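Local coordinates for immunomodulatory active chitinase (Trichuris suis, PDB 6G9C), which probably binds and hydrolyses chitin as a secreted family 18 glycoside hydrolase, and displays immunomodulatory properties in inflammatory lung disease, at residues Gln253-Trp258 with Ile268-Pro273; Ile65-Ala70 with Pro91-Gln96; Asn60-Ile65 with Trp368-Asp373. All blocks are in the same frame, centred on the assembly; numbering follows the deposited sequence.

All three contacts belong to the family 18 TIM barrel. Interactions 1 and 2 each pack a helix on a barrel strand. They lie on opposite sides of the chain's centre, with their own centres about 24 Å apart. Interaction 3 joins the loop leading into strand 64-72 to the loop after strand 364-368. It shares Ile-65 with interaction 2, and those two centres are about 11 Å apart. Trp-368 ties the set together. Its N lies 3.0 Å from Leu-272 O of interaction 1, a probable hydrogen bond. Its CH2 packs on Phe-69 CZ of interaction 2 at 3.9 Å. Its indole NE1 holds an ethanediol molecule, probably in the region of the substrate cleft.

Interaction 1. Residues Gln253-Trp258 with Ile268-Pro273; sequences QSSKYW and IIIGLP
Ser-255 and Trp-258 of the helix meet Ile-268 and Ile-270 of the strand. The contact is apolar and buried. Ser-255 touches with its CB, which meets the CD1 methyl of Ile-270 at 3.7 Å. The CD1 of Ile-268 reaches two places on the helix. It lies 3.9 Å from the backbone O of Ser-255 and 4.0 Å from CB of Trp-258. Ile-268 points at the helix. Ile-270 sets off to one side and brings its CD1 back to it. Between them Ile-269 turns to strand 214-218. The two segments run nearly antiparallel, at 164°, with their axes 9.6 Å apart. This is the beta-alpha-beta crossover of a TIM barrel: helix 251-261 lies on the outside and leads from strand 214-218 into its parallel neighbour. The hydroxyl of Ser-255 sits between its own N and carbonyl carbon (chi1 67°). From there OG bonds back to Val-251 O and Glu-252 O within the helix. The Trp-258 indole leads away from the strand. Its NE1 bonds to Ser-193 O, and its ring meets Tyr-203 edge-to-face. Helix 347-360 adds Trp-356 on Ser-255 and Ile-357 on Ile-270.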
loop_
_atom_site.group_PDB
_atom_site.type_symbol
_atom_site.label_atom_id
_atom_site.label_comp_id
_atom_site.label_asym_id
_atom_site.label_seq_id
_atom_site.Cartn_x
_atom_site.Cartn_y
_atom_site.Cartn_z
ATOM N N GLN A 253 -13.185 -8.950 -35.996
ATOM C CA GLN A 253 -14.527 -9.523 -36.041
ATOM C C GLN A 253 -14.985 -10.041 -34.679
ATOM O O GLN A 253 -16.168 -9.908 -34.335
ATOM C CB GLN A 253 -14.587 -10.641 -37.082
ATOM C CG GLN A 253 -14.423 -10.149 -38.510
ATOM C CD GLN A 253 -15.541 -9.219 -38.923
ATOM O OE1 GLN A 253 -16.709 -9.491 -38.662
ATOM N NE2 GLN A 253 -15.189 -8.104 -39.553
ATOM N N SER A 254 -14.078 -10.645 -33.906
ATOM C CA SER A 254 -14.445 -11.149 -32.586
ATOM C C SER A 254 -14.857 -10.014 -31.653
ATOM O O SER A 254 -15.839 -10.138 -30.909
ATOM C CB SER A 254 -13.293 -11.963 -31.992
ATOM O OG SER A 254 -12.160 -11.143 -31.667
ATOM N N SER A 255 -14.131 -8.890 -31.690
ATOM C CA SER A 255 -14.541 -7.726 -30.907
ATOM C C SER A 255 -15.851 -7.142 -31.432
ATOM O O SER A 255 -16.748 -6.799 -30.648
ATOM C CB SER A 255 -13.427 -6.677 -30.918
ATOM O OG SER A 255 -13.247 -6.140 -32.219
ATOM N N LYS A 256 -15.986 -7.030 -32.756
ATOM C CA LYS A 256 -17.236 -6.552 -33.327
ATOM C C LYS A 256 -18.401 -7.444 -32.927
ATOM O O LYS A 256 -19.522 -6.956 -32.750
ATOM C CB LYS A 256 -17.129 -6.474 -34.853
ATOM C CG LYS A 256 -18.415 -6.062 -35.559
ATOM C CD LYS A 256 -18.199 -5.943 -37.061
ATOM C CE LYS A 256 -19.324 -5.170 -37.731
ATOM N NZ LYS A 256 -20.627 -5.877 -37.618
ATOM N N TYR A 257 -18.157 -8.747 -32.770
ATOM C CA TYR A 257 -19.243 -9.645 -32.391
ATOM C C TYR A 257 -19.734 -9.348 -30.977
ATOM O O TYR A 257 -20.943 -9.290 -30.734
ATOM C CB TYR A 257 -18.810 -11.107 -32.512
ATOM C CG TYR A 257 -19.993 -12.053 -32.393
ATOM C CD1 TYR A 257 -20.901 -12.189 -33.433
ATOM C CD2 TYR A 257 -20.220 -12.778 -31.226
ATOM C CE1 TYR A 257 -21.997 -13.037 -33.326
ATOM C CE2 TYR A 257 -21.312 -13.627 -31.112
ATOM C CZ TYR A 257 -22.188 -13.748 -32.167
ATOM O OH TYR A 257 -23.264 -14.585 -32.064
ATOM N N TRP A 258 -18.809 -9.163 -30.031
ATOM C CA TRP A 258 -19.213 -8.789 -28.678
ATOM C C TRP A 258 -20.011 -7.491 -28.684
ATOM O O TRP A 258 -21.028 -7.376 -27.986
ATOM C CB TRP A 258 -17.988 -8.670 -27.777
ATOM C CG TRP A 258 -17.600 -9.976 -27.188
ATOM C CD1 TRP A 258 -16.758 -10.903 -27.731
ATOM C CD2 TRP A 258 -18.042 -10.517 -25.934
ATOM N NE1 TRP A 258 -16.647 -11.987 -26.893
ATOM C CE2 TRP A 258 -17.432 -11.781 -25.788
ATOM C CE3 TRP A 258 -18.889 -10.053 -24.919
ATOM C CZ2 TRP A 258 -17.642 -12.587 -24.670
ATOM C CZ3 TRP A 258 -19.096 -10.859 -23.801
ATOM C CH2 TRP A 258 -18.475 -12.110 -23.690
ATOM N N ILE A 268 -15.202 -3.292 -23.867
ATOM C CA ILE A 268 -14.506 -4.362 -24.575
ATOM C C ILE A 268 -13.025 -4.014 -24.605
ATOM O O ILE A 268 -12.622 -3.058 -25.278
ATOM C CB ILE A 268 -15.051 -4.559 -25.997
ATOM C CG1 ILE A 268 -16.537 -4.938 -25.961
ATOM C CG2 ILE A 268 -14.222 -5.626 -26.721
ATOM C CD1 ILE A 268 -17.264 -4.756 -27.311
ATOM N N ILE A 269 -12.209 -4.792 -23.895
ATOM C CA ILE A 269 -10.770 -4.555 -23.822
ATOM C C ILE A 269 -10.073 -5.580 -24.703
ATOM O O ILE A 269 -10.239 -6.789 -24.506
ATOM C CB ILE A 269 -10.255 -4.633 -22.376
ATOM C CG1 ILE A 269 -11.185 -3.868 -21.415
ATOM C CG2 ILE A 269 -8.805 -4.097 -22.299
ATOM C CD1 ILE A 269 -11.473 -2.409 -21.808
ATOM N N ILE A 270 -9.256 -5.102 -25.642
ATOM C CA ILE A 270 -8.685 -5.954 -26.686
ATOM C C ILE A 270 -7.416 -6.629 -26.172
ATOM O O ILE A 270 -6.464 -5.955 -25.760
ATOM C CB ILE A 270 -8.387 -5.142 -27.954
ATOM C CG1 ILE A 270 -9.649 -4.414 -28.433
ATOM C CG2 ILE A 270 -7.799 -6.059 -29.045
ATOM C CD1 ILE A 270 -10.787 -5.328 -28.781
ATOM N N GLY A 271 -7.380 -7.957 -26.251
ATOM C CA GLY A 271 -6.226 -8.697 -25.769
ATOM C C GLY A 271 -5.073 -8.683 -26.769
ATOM O O GLY A 271 -5.261 -8.841 -27.976
ATOM N N LEU A 272 -3.865 -8.528 -26.238
ATOM C CA LEU A 272 -2.637 -8.462 -27.043
ATOM C C LEU A 272 -1.669 -9.521 -26.533
ATOM O O LEU A 272 -1.238 -9.449 -25.362
ATOM C CB LEU A 272 -1.980 -7.077 -26.974
ATOM C CG LEU A 272 -2.852 -5.857 -27.270
ATOM C CD1 LEU A 272 -2.059 -4.599 -26.988
ATOM C CD2 LEU A 272 -3.343 -5.868 -28.702
ATOM N N PRO A 273 -1.306 -10.514 -27.341
ATOM C CA PRO A 273 -0.355 -11.532 -26.877
ATOM C C PRO A 273 1.077 -11.048 -27.029
ATOM O O PRO A 273 1.434 -10.456 -28.046
ATOM C CB PRO A 273 -0.620 -12.711 -27.819
ATOM C CG PRO A 273 -1.110 -12.066 -29.084
ATOM C CD PRO A 273 -1.841 -10.815 -28.684
#

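Interaction 2. Residues Ile65-Ala70 with Pro91-Gln96; sequences IFYAFA and PGVMKQ
Val-93 is the helix residue that meets the strand, and it uses both methyls. The apolar contacts come first. CG1 of Val-93 approaches CG2 of Ile-65 at 4.2 Å. CG2 of Val-93 lies 4.0 Å from CE2 of Tyr-67 and 4.1 Å from CD2 of Tyr-67. This methyl sits at the edge of the phenol ring, near its plane, and not over a face. Val-93 places CG1 anti to its backbone N (chi1 174°), which spreads the two methyls over the two strand residues. Val-93 also touches Val-105 of strand 104-110.

Two further rings pack on Tyr-67. Tyr-90 meets it edge-to-face, and Phe-39 meets it with the planes about 30° apart. On the other side of the strand, Phe-66 stacks on Tyr-38 and reaches Asp-149 in the barrel interior.

The polar bonds run to partners outside this apolar cluster, or stay within residues 91-96. Tyr-67 OH is hydrogen-bonded to Asp-85 OD1, so the buried phenol has a partner at the start of helix 85-94. Lys-95 N is bonded to Pro-91 O at 2.8 Å. Gln-96 N reaches back three residues to Val-93 O at 3.0 Å. Lys-95 NZ bonds to Ser-98 O of the second subunit, so the end of this segment takes part in the dimer.

Ile-65 and Tyr-67 are alternate outward residues of strand 64-72. Helix 85-94 covers them on its way to the parallel neighbour, strand 104-110. Such a helix, laid over the outside of two adjacent parallel strands, is the beta-alpha-beta crossover of the TIM barrel.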
loop_
_atom_site.group_PDB
_atom_site.type_symbol
_atom_site.label_atom_id
_atom_site.label_comp_id
_atom_site.label_asym_id
_atom_site.label_seq_id
_atom_site.Cartn_x
_atom_site.Cartn_y
_atom_site.Cartn_z
ATOM N N ILE A 65 -3.063 -4.351 -13.117
ATOM C CA ILE A 65 -2.339 -5.615 -13.179
ATOM C C ILE A 65 -3.299 -6.712 -12.749
ATOM O O ILE A 65 -3.953 -6.592 -11.707
ATOM C CB ILE A 65 -1.087 -5.611 -12.292
ATOM C CG1 ILE A 65 0.018 -4.742 -12.928
ATOM C CG2 ILE A 65 -0.603 -7.045 -12.081
ATOM C CD1 ILE A 65 1.128 -4.439 -11.972
ATOM N N PHE A 66 -3.378 -7.778 -13.543
ATOM C CA PHE A 66 -4.205 -8.939 -13.220
ATOM C C PHE A 66 -3.277 -10.057 -12.764
ATOM O O PHE A 66 -2.346 -10.432 -13.488
ATOM C CB PHE A 66 -5.041 -9.380 -14.424
ATOM C CG PHE A 66 -5.966 -8.314 -14.926
ATOM C CD1 PHE A 66 -5.523 -7.370 -15.841
ATOM C CD2 PHE A 66 -7.271 -8.235 -14.462
ATOM C CE1 PHE A 66 -6.358 -6.366 -16.287
ATOM C CE2 PHE A 66 -8.120 -7.235 -14.911
ATOM C CZ PHE A 66 -7.656 -6.294 -15.816
ATOM N N TYR A 67 -3.513 -10.570 -11.557
ATOM C CA TYR A 67 -2.629 -11.567 -10.960
ATOM C C TYR A 67 -3.147 -12.967 -11.285
ATOM O O TYR A 67 -4.159 -13.407 -10.722
ATOM C CB TYR A 67 -2.524 -11.343 -9.456
ATOM C CG TYR A 67 -1.392 -12.107 -8.822
ATOM C CD1 TYR A 67 -1.484 -13.485 -8.628
ATOM C CD2 TYR A 67 -0.207 -11.464 -8.440
ATOM C CE1 TYR A 67 -0.452 -14.199 -8.058
ATOM C CE2 TYR A 67 0.834 -12.179 -7.866
ATOM C CZ TYR A 67 0.705 -13.544 -7.684
ATOM O OH TYR A 67 1.724 -14.264 -7.113
ATOM N N ALA A 68 -2.449 -13.671 -12.181
ATOM C CA ALA A 68 -2.807 -15.040 -12.557
ATOM C C ALA A 68 -1.880 -16.032 -11.860
ATOM O O ALA A 68 -0.656 -15.943 -12.017
ATOM C CB ALA A 68 -2.729 -15.212 -14.075
ATOM N N PHE A 69 -2.436 -16.992 -11.099
ATOM C CA PHE A 69 -3.859 -17.168 -10.744
ATOM C C PHE A 69 -3.977 -17.534 -9.269
ATOM O O PHE A 69 -3.046 -18.095 -8.682
ATOM C CB PHE A 69 -4.519 -18.309 -11.523
ATOM C CG PHE A 69 -4.668 -18.063 -12.994
ATOM C CD1 PHE A 69 -5.639 -17.200 -13.471
ATOM C CD2 PHE A 69 -3.862 -18.747 -13.903
ATOM C CE1 PHE A 69 -5.790 -16.991 -14.841
ATOM C CE2 PHE A 69 -3.998 -18.546 -15.274
ATOM C CZ PHE A 69 -4.966 -17.659 -15.740
ATOM N N ALA A 70 -5.146 -17.294 -8.676
ATOM C CA ALA A 70 -5.477 -17.948 -7.422
ATOM C C ALA A 70 -5.976 -19.366 -7.704
ATOM O O ALA A 70 -6.099 -19.793 -8.855
ATOM C CB ALA A 70 -6.524 -17.142 -6.649
ATOM N N PRO A 91 2.561 -9.232 -1.987
ATOM C CA PRO A 91 3.056 -7.931 -1.515
ATOM C C PRO A 91 4.090 -7.336 -2.440
ATOM O O PRO A 91 4.187 -6.107 -2.520
ATOM C CB PRO A 91 3.650 -8.249 -0.137
ATOM C CG PRO A 91 3.993 -9.671 -0.201
ATOM C CD PRO A 91 2.953 -10.316 -1.067
ATOM N N GLY A 92 4.866 -8.175 -3.135
ATOM C CA GLY A 92 5.803 -7.658 -4.114
ATOM C C GLY A 92 5.114 -6.895 -5.229
ATOM O O GLY A 92 5.589 -5.838 -5.654
ATOM N N VAL A 93 3.986 -7.418 -5.719
ATOM C CA VAL A 93 3.228 -6.686 -6.728
ATOM C C VAL A 93 2.609 -5.431 -6.125
ATOM O O VAL A 93 2.688 -4.348 -6.716
ATOM C CB VAL A 93 2.165 -7.584 -7.390
ATOM C CG1 VAL A 93 1.282 -6.749 -8.331
ATOM C CG2 VAL A 93 2.823 -8.718 -8.174
ATOM N N MET A 94 1.998 -5.547 -4.932
ATOM C CA MET A 94 1.399 -4.379 -4.287
ATOM C C MET A 94 2.422 -3.266 -4.058
ATOM O O MET A 94 2.061 -2.083 -4.077
ATOM C CB MET A 94 0.758 -4.766 -2.947
ATOM C CG MET A 94 -0.344 -5.788 -3.045
ATOM S SD MET A 94 -1.533 -5.424 -4.348
ATOM C CE MET A 94 -2.579 -6.878 -4.188
ATOM N N LYS A 95 3.688 -3.630 -3.819
ATOM C CA LYS A 95 4.760 -2.652 -3.624
ATOM C C LYS A 95 4.856 -1.665 -4.780
ATOM O O LYS A 95 5.275 -0.515 -4.591
ATOM C CB LYS A 95 6.110 -3.366 -3.497
ATOM C CG LYS A 95 6.487 -3.926 -2.143
ATOM C CD LYS A 95 7.966 -4.346 -2.185
ATOM C CE LYS A 95 8.443 -4.986 -0.891
ATOM N NZ LYS A 95 9.941 -5.046 -0.837
ATOM N N GLN A 96 4.531 -2.111 -5.996
ATOM C CA GLN A 96 4.653 -1.257 -7.170
ATOM C C GLN A 96 3.748 -0.038 -7.104
ATOM O O GLN A 96 3.960 0.919 -7.854
ATOM C CB GLN A 96 4.345 -2.071 -8.426
ATOM C CG GLN A 96 5.294 -3.230 -8.591
ATOM C CD GLN A 96 6.723 -2.780 -8.565
ATOM O OE1 GLN A 96 7.519 -3.247 -7.744
ATOM N NE2 GLN A 96 7.062 -1.847 -9.454
#

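Interaction 3. Residues Asn60-Ile65 with Trp368-Asp373; sequences NLCEYI and WTLDYD. With EDO (1,2-ethanediol), chain C.
Leu-370 carries this contact, meeting Leu-61 and Cys-62. Its CB points to the other segment. CG follows beside the backbone N, anti to the carbonyl carbon (chi1 -74°), and there the side chain divides. Branch CD2 does the touching. It meets CD2 of Leu-61 at 3.8 Å, and the two side chains run alongside one another, pointing opposite ways. The same methyl lies 4.3 Å from SG of Cys-62. Leu-370 also touches Cys-37 of strand 34-40. Branch CD1 turns toward Ile-65 and stays more distant, with CG1 of Ile-65 at 4.7 Å.

The peptide bond between Trp-368 and Thr-369 is cis. Thr-369 OG1 receives two weak hydrogen bonds, from Asp-371 N and Tyr-372 N, both strongly bent. Asp-371 is held by a salt bridge from OD1 to Arg-46 and by a hydrogen bond from OD2 to Thr-40. The CG2 methyl of Thr-369 lies 3.3 Å above the plane of the Trp-368 ring, nearer the ring's margin than its centre.

At the far side of the same segment from Leu-370, Trp-368 and Tyr-372 share one ethanediol, probably from the crystallisation liquor. Trp-368 NE1 donates to its O1 at 2.8 Å in an almost straight bond, 178°. Tyr-372 OH is hydrogen-bonded to the same O1 at 2.7 Å. The oxygen lies in the plane of both rings, at their edges.

The Leu-370 contact joins the loop entering strand 64-72 to the loop leaving strand 364-368, with strand 34-40 between them. A tryptophan ending the last barrel strand, followed by a cis peptide, is a hallmark of family 18 chitinases. In relatives it floors the sugar-binding cleft, and Trp-368 probably has the same place here.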
loop_
_atom_site.group_PDB
_atom_site.type_symbol
_atom_site.label_atom_id
_atom_site.label_comp_id
_atom_site.label_asym_id
_atom_site.label_seq_id
_atom_site.Cartn_x
_atom_site.Cartn_y
_atom_site.Cartn_z
ATOM N N ASN A 60 3.816 2.868 -14.637
ATOM C CA ASN A 60 2.933 3.441 -15.656
ATOM C C ASN A 60 2.789 2.586 -16.909
ATOM O O ASN A 60 2.167 3.023 -17.882
ATOM C CB ASN A 60 3.376 4.855 -16.040
ATOM C CG ASN A 60 3.251 5.816 -14.887
ATOM O OD1 ASN A 60 2.218 5.860 -14.224
ATOM N ND2 ASN A 60 4.308 6.572 -14.621
ATOM N N LEU A 61 3.359 1.384 -16.926
ATOM C CA LEU A 61 3.116 0.451 -18.020
ATOM C C LEU A 61 1.627 0.135 -18.158
ATOM O O LEU A 61 1.069 0.169 -19.263
ATOM C CB LEU A 61 3.904 -0.821 -17.746
ATOM C CG LEU A 61 4.582 -1.650 -18.808
ATOM C CD1 LEU A 61 5.455 -0.785 -19.680
ATOM C CD2 LEU A 61 5.385 -2.719 -18.085
ATOM N N CYS A 62 0.968 -0.155 -17.039
ATOM C CA CYS A 62 -0.411 -0.625 -16.994
ATOM C C CYS A 62 -1.167 0.214 -15.978
ATOM O O CYS A 62 -0.570 0.727 -15.032
ATOM C CB CYS A 62 -0.501 -2.101 -16.571
ATOM S SG CYS A 62 0.646 -3.081 -17.523
ATOM N N GLU A 63 -2.478 0.371 -16.170
ATOM C CA GLU A 63 -3.266 0.876 -15.047
ATOM C C GLU A 63 -3.758 -0.249 -14.152
ATOM O O GLU A 63 -3.926 -0.049 -12.944
ATOM C CB GLU A 63 -4.462 1.708 -15.514
ATOM C CG GLU A 63 -4.999 2.586 -14.391
ATOM C CD GLU A 63 -6.268 3.321 -14.751
ATOM O OE1 GLU A 63 -6.671 3.292 -15.935
ATOM O OE2 GLU A 63 -6.863 3.931 -13.838
ATOM N N TYR A 64 -3.965 -1.429 -14.723
ATOM C CA TYR A 64 -4.467 -2.585 -14.010
ATOM C C TYR A 64 -3.490 -3.732 -14.212
ATOM O O TYR A 64 -3.134 -4.054 -15.351
ATOM C CB TYR A 64 -5.853 -2.993 -14.528
ATOM C CG TYR A 64 -6.880 -1.882 -14.546
ATOM C CD1 TYR A 64 -6.992 -1.030 -15.637
ATOM C CD2 TYR A 64 -7.751 -1.701 -13.477
ATOM C CE1 TYR A 64 -7.940 -0.012 -15.656
ATOM C CE2 TYR A 64 -8.709 -0.687 -13.487
ATOM C CZ TYR A 64 -8.798 0.145 -14.579
ATOM O OH TYR A 64 -9.738 1.147 -14.594
ATOM N N ILE A 65 -3.063 -4.351 -13.117
ATOM C CA ILE A 65 -2.339 -5.615 -13.179
ATOM C C ILE A 65 -3.299 -6.712 -12.749
ATOM O O ILE A 65 -3.953 -6.592 -11.707
ATOM C CB ILE A 65 -1.087 -5.611 -12.292
ATOM C CG1 ILE A 65 0.018 -4.742 -12.928
ATOM C CG2 ILE A 65 -0.603 -7.045 -12.081
ATOM C CD1 ILE A 65 1.128 -4.439 -11.972
ATOM N N TRP A 368 -1.226 -10.249 -22.441
ATOM C CA TRP A 368 -0.879 -11.536 -21.839
ATOM C C TRP A 368 0.469 -11.909 -22.459
ATOM O O TRP A 368 0.499 -12.338 -23.611
ATOM C CB TRP A 368 -1.969 -12.592 -22.128
ATOM C CG TRP A 368 -1.607 -13.947 -21.611
ATOM C CD1 TRP A 368 -0.854 -14.888 -22.244
ATOM C CD2 TRP A 368 -1.965 -14.509 -20.339
ATOM N NE1 TRP A 368 -0.713 -16.002 -21.449
ATOM C CE2 TRP A 368 -1.385 -15.794 -20.274
ATOM C CE3 TRP A 368 -2.715 -14.049 -19.256
ATOM C CZ2 TRP A 368 -1.523 -16.620 -19.163
ATOM C CZ3 TRP A 368 -2.856 -14.864 -18.151
ATOM C CH2 TRP A 368 -2.261 -16.137 -18.109
ATOM N N THR A 369 1.599 -11.746 -21.756
ATOM C CA THR A 369 1.773 -11.414 -20.342
ATOM C C THR A 369 2.886 -10.380 -20.193
ATOM O O THR A 369 3.596 -10.071 -21.151
ATOM C CB THR A 369 2.239 -12.618 -19.502
ATOM O OG1 THR A 369 3.547 -12.995 -19.952
ATOM C CG2 THR A 369 1.319 -13.823 -19.624
ATOM N N LEU A 370 3.085 -9.895 -18.964
ATOM C CA LEU A 370 4.243 -9.044 -18.709
ATOM C C LEU A 370 5.549 -9.791 -18.936
ATOM O O LEU A 370 6.544 -9.192 -19.360
ATOM C CB LEU A 370 4.206 -8.527 -17.270
ATOM C CG LEU A 370 3.204 -7.441 -16.901
ATOM C CD1 LEU A 370 2.962 -7.476 -15.391
ATOM C CD2 LEU A 370 3.707 -6.060 -17.354
ATOM N N ASP A 371 5.578 -11.089 -18.639
ATOM C CA ASP A 371 6.834 -11.822 -18.583
ATOM C C ASP A 371 7.252 -12.399 -19.928
ATOM O O ASP A 371 8.310 -13.026 -20.004
ATOM C CB ASP A 371 6.750 -12.943 -17.547
ATOM C CG ASP A 371 5.481 -13.774 -17.696
ATOM O OD1 ASP A 371 5.469 -14.693 -18.547
ATOM O OD2 ASP A 371 4.504 -13.492 -16.967
ATOM N N TYR A 372 6.465 -12.193 -20.984
ATOM C CA TYR A 372 6.887 -12.636 -22.311
ATOM C C TYR A 372 7.535 -11.533 -23.136
ATOM O O TYR A 372 8.177 -11.830 -24.151
ATOM C CB TYR A 372 5.700 -13.186 -23.092
ATOM C CG TYR A 372 5.091 -14.456 -22.561
ATOM C CD1 TYR A 372 5.856 -15.428 -21.918
ATOM C CD2 TYR A 372 3.731 -14.690 -22.725
ATOM C CE1 TYR A 372 5.256 -16.620 -21.455
ATOM C CE2 TYR A 372 3.138 -15.843 -22.269
ATOM C CZ TYR A 372 3.897 -16.807 -21.646
ATOM O OH TYR A 372 3.253 -17.951 -21.212
ATOM N N ASP A 373 7.368 -10.275 -22.736
ATOM C CA ASP A 373 8.029 -9.160 -23.388
ATOM C C ASP A 373 9.520 -9.187 -23.044
ATOM O O ASP A 373 9.968 -9.899 -22.139
ATOM C CB ASP A 373 7.391 -7.851 -22.923
ATOM C CG ASP A 373 7.588 -6.686 -23.884
ATOM O OD1 ASP A 373 8.331 -6.773 -24.890
ATOM O OD2 ASP A 373 6.977 -5.632 -23.594
HETATM C C1 EDO C . 0.554 -18.629 -23.471
HETATM O O1 EDO C . 0.740 -18.347 -22.083
HETATM C C2 EDO C . 1.515 -19.761 -23.790
HETATM O O2 EDO C . 1.172 -20.954 -23.072
#